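Local coordinates for proteasome accessory factor B/C (PafBC) (Paenarthrobacter aurescens, PDB 6SJ9), which regulates transcription in the bacterial DNA damage response, probably binding DNA through its winged helix-turn-helix domains, at residues A[327-332]-A[615-620]; A[396-401]-A[421-426]. One frame throughout, in Å; residues are numbered along the deposited sequence.

The two contacts lie on opposite sides of the chain's centre, about 40 Å apart between their centres and about 25 Å at their nearest atoms, and share no strand or helix. Interaction 1 is long in sequence: the loop between helices 305-323 and 346-360 crosses to strand 616-622 in the four-stranded sheet of the C-terminal WCX domain. Interaction 2 is local, falls between those two segments in chain order, and joins the loop after helix 378-389 to strand 421-424 around the hairpin 404-413. Interaction 1 thus joins regions remote in sequence, whereas interaction 2 uses a strand that pairs with 90-93, in the N-terminal part of the chain.

Interaction 1: residues A[327-332]-A[615-620]; sequences PPLEFP and GLLAEV
L617 projects from strand 616-622 into the loop formed by P327 to F331, and most of the contact is built around this one leucine. The strand belongs to a four-stranded antiparallel sheet of order 2-3-1-4, the ferredoxin-like arrangement of the C-terminal WCX domain, and the loop that meets it follows helix 305-323. The two methyls of L617 go to different partners. CD2 meets the proline ring at CG of P327, 3.6 Å away, while CD1 lies over one face of the F331 ring and also reaches the loop backbone, 3.3 Å from O of P328. F331 swings its ring back to the strand because its CG stands anti to the carbonyl carbon (chi1 -72°). CE1 of F331 then comes to 3.8 Å from CB of L617, the backbone N of A618 lies at the ring edge, and CZ approaches CB of E619 at 4.1 Å. No hydrogen bond crosses between the segments. Further out, L642 of strand 639-643 touches P327, L329 and L617, and A609 of strand 607-610 touches F331. E619 sends its carboxylate to R607, which OE1 meets in a salt bridge, and R607 in turn lies against F331. The loop bends in an inverse gamma turn centred on L329, where E330 N makes a weak 2.9 Å hydrogen bond to P328 O.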
loop_
_atom_site.group_PDB
_atom_site.type_symbol
_atom_site.label_atom_id
_atom_site.label_comp_id
_atom_site.label_asym_id
_atom_site.label_seq_id
_atom_site.Cartn_x
_atom_site.Cartn_y
_atom_site.Cartn_z
ATOM N N PRO A 327 -10.554 -30.195 -1.167
ATOM C CA PRO A 327 -11.400 -30.280 0.020
ATOM C C PRO A 327 -12.848 -30.037 -0.366
ATOM O O PRO A 327 -13.129 -29.564 -1.482
ATOM C CB PRO A 327 -10.853 -29.152 0.913
ATOM C CG PRO A 327 -10.464 -28.130 -0.057
ATOM C CD PRO A 327 -9.867 -28.894 -1.231
ATOM N N PRO A 328 -13.801 -30.376 0.505
ATOM C CA PRO A 328 -15.200 -30.074 0.187
ATOM C C PRO A 328 -15.454 -28.587 0.366
ATOM O O PRO A 328 -14.990 -27.959 1.323
ATOM C CB PRO A 328 -15.997 -30.910 1.199
ATOM C CG PRO A 328 -14.975 -31.593 2.099
ATOM C CD PRO A 328 -13.653 -30.923 1.867
ATOM N N LEU A 329 -16.235 -28.039 -0.557
ATOM C CA LEU A 329 -16.541 -26.621 -0.563
ATOM C C LEU A 329 -17.702 -26.312 0.375
ATOM O O LEU A 329 -18.750 -25.822 -0.036
ATOM C CB LEU A 329 -16.904 -26.246 -1.984
ATOM C CG LEU A 329 -15.659 -26.150 -2.828
ATOM C CD1 LEU A 329 -16.030 -26.180 -4.294
ATOM C CD2 LEU A 329 -14.969 -24.884 -2.432
ATOM N N GLU A 330 -17.481 -26.543 1.662
ATOM C CA GLU A 330 -18.523 -26.373 2.671
ATOM C C GLU A 330 -18.236 -25.112 3.473
ATOM O O GLU A 330 -17.252 -25.062 4.216
ATOM C CB GLU A 330 -18.644 -27.598 3.582
ATOM C CG GLU A 330 -19.379 -28.792 2.956
ATOM C CD GLU A 330 -19.170 -30.098 3.720
ATOM O OE1 GLU A 330 -18.245 -30.863 3.369
ATOM O OE2 GLU A 330 -19.928 -30.361 4.681
ATOM N N PHE A 331 -19.085 -24.099 3.323
ATOM C CA PHE A 331 -18.843 -22.917 4.144
ATOM C C PHE A 331 -19.826 -22.901 5.311
ATOM O O PHE A 331 -20.984 -23.299 5.137
ATOM C CB PHE A 331 -18.995 -21.630 3.323
ATOM C CG PHE A 331 -17.875 -21.396 2.334
ATOM C CD1 PHE A 331 -16.692 -20.791 2.732
ATOM C CD2 PHE A 331 -18.012 -21.769 1.004
ATOM C CE1 PHE A 331 -15.665 -20.572 1.838
ATOM C CE2 PHE A 331 -16.987 -21.554 0.108
ATOM C CZ PHE A 331 -15.812 -20.951 0.526
ATOM N N PRO A 332 -19.441 -22.487 6.523
ATOM C CA PRO A 332 -20.423 -22.389 7.614
ATOM C C PRO A 332 -21.406 -21.257 7.360
ATOM O O PRO A 332 -21.238 -20.436 6.457
ATOM C CB PRO A 332 -19.565 -22.104 8.856
ATOM C CG PRO A 332 -18.169 -22.454 8.466
ATOM C CD PRO A 332 -18.085 -22.163 6.995
ATOM N N GLY A 615 -5.608 -24.430 8.106
ATOM C CA GLY A 615 -5.843 -23.806 6.819
ATOM C C GLY A 615 -7.261 -23.294 6.725
ATOM O O GLY A 615 -8.025 -23.336 7.687
ATOM N N LEU A 616 -7.634 -22.823 5.536
ATOM C CA LEU A 616 -9.023 -22.410 5.381
ATOM C C LEU A 616 -9.404 -22.304 3.915
ATOM O O LEU A 616 -8.549 -22.098 3.053
ATOM C CB LEU A 616 -9.326 -21.073 6.051
ATOM C CG LEU A 616 -8.494 -19.853 5.683
ATOM C CD1 LEU A 616 -9.281 -18.613 5.913
ATOM C CD2 LEU A 616 -7.309 -19.818 6.565
ATOM N N LEU A 617 -10.694 -22.497 3.653
ATOM C CA LEU A 617 -11.305 -22.073 2.414
ATOM C C LEU A 617 -11.629 -20.600 2.483
ATOM O O LEU A 617 -12.066 -20.093 3.518
ATOM C CB LEU A 617 -12.603 -22.826 2.128
ATOM C CG LEU A 617 -12.605 -24.349 2.088
ATOM C CD1 LEU A 617 -14.025 -24.844 1.758
ATOM C CD2 LEU A 617 -11.581 -24.903 1.103
ATOM N N ALA A 618 -11.472 -19.921 1.363
ATOM C CA ALA A 618 -11.732 -18.487 1.347
ATOM C C ALA A 618 -12.261 -18.072 -0.009
ATOM O O ALA A 618 -11.614 -18.301 -1.034
ATOM C CB ALA A 618 -10.474 -17.705 1.699
ATOM N N GLU A 619 -13.433 -17.484 -0.004
ATOM C CA GLU A 619 -14.044 -16.927 -1.193
ATOM C C GLU A 619 -13.695 -15.438 -1.270
ATOM O O GLU A 619 -14.042 -14.678 -0.363
ATOM C CB GLU A 619 -15.547 -17.148 -1.071
ATOM C CG GLU A 619 -16.368 -16.893 -2.261
ATOM C CD GLU A 619 -17.810 -17.209 -1.963
ATOM O OE1 GLU A 619 -18.268 -18.317 -2.313
ATOM O OE2 GLU A 619 -18.460 -16.359 -1.310
ATOM N N VAL A 620 -12.972 -15.024 -2.302
ATOM C CA VAL A 620 -12.500 -13.646 -2.412
ATOM C C VAL A 620 -12.852 -13.079 -3.787
ATOM O O VAL A 620 -12.901 -13.805 -4.781
ATOM C CB VAL A 620 -10.963 -13.536 -2.165
ATOM C CG1 VAL A 620 -10.603 -14.097 -0.801
ATOM C CG2 VAL A 620 -10.208 -14.255 -3.201
#

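Interaction 2: residues A[396-401]-A[421-426]; sequences GYPDDL and RPVRFS
P398 and V423 face each other with CA atoms 7.2 Å apart, midway along an antiparallel run that also sets G396 near F425 and L401 near R421, with no hydrogen bond between the two backbones. The loop after helix 378-389, within the PafC helix-turn-helix domain, packs here against strand 421-424, which pairs with strand 90-93. V423 points its two methyls at the loop, CG1 to P398 and CG2 to L401. CG1, anti to the backbone N (chi1 172°), presses against CG of P398 at a tight 3.3 Å, and also sits above the F425 ring, toward its rim. CG2 meets CD1 of L401 at 3.5 Å, the two side chains crossing at about a right angle. F425 turns its edge to the loop, CE1 lying 3.4 Å from G396 O. P398 CD lies over one face of the Y397 ring, toward its rim. At the other end R421 runs past L401, CB 3.9 Å from L401 CD1, and lays a guanidinium face over the D400 backbone. P398, V423, L401 and F425 thus meet by apolar packing, while R421 makes no hydrogen bond across the segments and has a long, weak ion pair with D403.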
loop_
_atom_site.group_PDB
_atom_site.type_symbol
_atom_site.label_atom_id
_atom_site.label_comp_id
_atom_site.label_asym_id
_atom_site.label_seq_id
_atom_site.Cartn_x
_atom_site.Cartn_y
_atom_site.Cartn_z
ATOM N N GLY A 396 8.235 2.482 -5.159
ATOM C CA GLY A 396 8.459 3.897 -5.062
ATOM C C GLY A 396 8.497 4.422 -3.645
ATOM O O GLY A 396 8.741 5.620 -3.464
ATOM N N TYR A 397 8.173 3.518 -2.563
ATOM C CA TYR A 397 8.347 3.877 -1.158
ATOM C C TYR A 397 9.719 3.349 -0.726
ATOM O O TYR A 397 9.995 2.160 -0.923
ATOM C CB TYR A 397 7.243 3.266 -0.274
ATOM C CG TYR A 397 7.261 3.833 1.143
ATOM C CD1 TYR A 397 6.632 5.042 1.437
ATOM C CD2 TYR A 397 7.994 3.214 2.162
ATOM C CE1 TYR A 397 6.677 5.584 2.720
ATOM C CE2 TYR A 397 8.052 3.755 3.447
ATOM C CZ TYR A 397 7.400 4.953 3.718
ATOM O OH TYR A 397 7.459 5.512 4.987
ATOM N N PRO A 398 10.581 4.148 -0.101
ATOM C CA PRO A 398 11.954 3.684 0.187
ATOM C C PRO A 398 12.035 2.710 1.356
ATOM O O PRO A 398 11.262 2.792 2.314
ATOM C CB PRO A 398 12.703 4.976 0.518
ATOM C CG PRO A 398 11.608 6.053 0.603
ATOM C CD PRO A 398 10.281 5.447 0.508
ATOM N N ASP A 399 13.038 1.816 1.293
ATOM C CA ASP A 399 13.142 0.707 2.243
ATOM C C ASP A 399 13.897 1.067 3.520
ATOM O O ASP A 399 13.911 0.267 4.460
ATOM C CB ASP A 399 13.819 -0.517 1.593
ATOM C CG ASP A 399 15.196 -0.205 1.029
ATOM O OD1 ASP A 399 16.109 0.112 1.822
ATOM O OD2 ASP A 399 15.365 -0.255 -0.206
ATOM N N ASP A 400 14.555 2.218 3.556
ATOM C CA ASP A 400 15.404 2.622 4.673
ATOM C C ASP A 400 14.810 3.811 5.419
ATOM O O ASP A 400 15.526 4.738 5.791
ATOM C CB ASP A 400 16.822 2.934 4.187
ATOM C CG ASP A 400 16.858 3.875 2.960
ATOM O OD1 ASP A 400 15.837 4.521 2.644
ATOM O OD2 ASP A 400 17.937 3.989 2.327
ATOM N N LEU A 401 13.488 3.844 5.576
ATOM C CA LEU A 401 12.830 4.966 6.239
ATOM C C LEU A 401 12.287 4.699 7.650
ATOM O O LEU A 401 12.358 5.596 8.492
ATOM C CB LEU A 401 11.695 5.459 5.324
ATOM C CG LEU A 401 11.250 6.924 5.244
ATOM C CD1 LEU A 401 12.443 7.855 5.111
ATOM C CD2 LEU A 401 10.241 7.163 4.101
ATOM N N ARG A 421 16.083 10.903 7.436
ATOM C CA ARG A 421 16.613 10.153 6.312
ATOM C C ARG A 421 16.246 10.862 5.019
ATOM O O ARG A 421 15.054 11.060 4.754
ATOM C CB ARG A 421 16.074 8.726 6.355
ATOM C CG ARG A 421 15.592 8.357 7.761
ATOM C CD ARG A 421 15.416 6.867 7.995
ATOM N NE ARG A 421 16.689 6.151 7.877
ATOM C CZ ARG A 421 16.876 4.872 8.202
ATOM N NH1 ARG A 421 18.070 4.318 8.035
ATOM N NH2 ARG A 421 15.870 4.144 8.685
ATOM N N PRO A 422 17.217 11.293 4.208
ATOM C CA PRO A 422 16.835 11.940 2.953
ATOM C C PRO A 422 16.364 10.858 2.008
ATOM O O PRO A 422 16.815 9.710 2.053
ATOM C CB PRO A 422 18.133 12.595 2.464
ATOM C CG PRO A 422 18.966 12.734 3.702
ATOM C CD PRO A 422 18.638 11.516 4.530
ATOM N N VAL A 423 15.375 11.210 1.218
ATOM C CA VAL A 423 14.825 10.311 0.236
ATOM C C VAL A 423 14.708 11.069 -1.070
ATOM O O VAL A 423 14.378 12.259 -1.069
ATOM C CB VAL A 423 13.432 9.797 0.690
ATOM C CG1 VAL A 423 12.764 8.994 -0.432
ATOM C CG2 VAL A 423 13.533 9.022 1.999
ATOM N N ARG A 424 15.016 10.394 -2.169
ATOM C CA ARG A 424 14.877 10.955 -3.486
ATOM C C ARG A 424 13.641 10.326 -4.095
ATOM O O ARG A 424 13.463 9.114 -4.005
ATOM C CB ARG A 424 16.105 10.684 -4.347
ATOM C CG ARG A 424 15.950 11.171 -5.779
ATOM C CD ARG A 424 17.290 11.351 -6.471
ATOM N NE ARG A 424 18.148 12.222 -5.679
ATOM C CZ ARG A 424 19.299 12.752 -6.119
ATOM N NH1 ARG A 424 20.035 13.530 -5.329
ATOM N NH2 ARG A 424 19.716 12.509 -7.355
ATOM N N PHE A 425 12.794 11.138 -4.698
ATOM C CA PHE A 425 11.657 10.659 -5.457
ATOM C C PHE A 425 11.785 11.183 -6.869
ATOM O O PHE A 425 12.080 12.358 -7.069
ATOM C CB PHE A 425 10.323 11.119 -4.861
ATOM C CG PHE A 425 10.025 10.547 -3.498
ATOM C CD1 PHE A 425 9.481 9.279 -3.357
ATOM C CD2 PHE A 425 10.275 11.280 -2.365
ATOM C CE1 PHE A 425 9.183 8.741 -2.076
ATOM C CE2 PHE A 425 9.985 10.770 -1.093
ATOM C CZ PHE A 425 9.436 9.510 -0.949
ATOM N N SER A 426 11.507 10.335 -7.844
ATOM C CA SER A 426 11.302 10.846 -9.188
ATOM C C SER A 426 9.960 11.597 -9.268
ATOM O O SER A 426 9.096 11.518 -8.370
ATOM C CB SER A 426 11.291 9.692 -10.186
ATOM O OG SER A 426 10.229 8.766 -9.855
#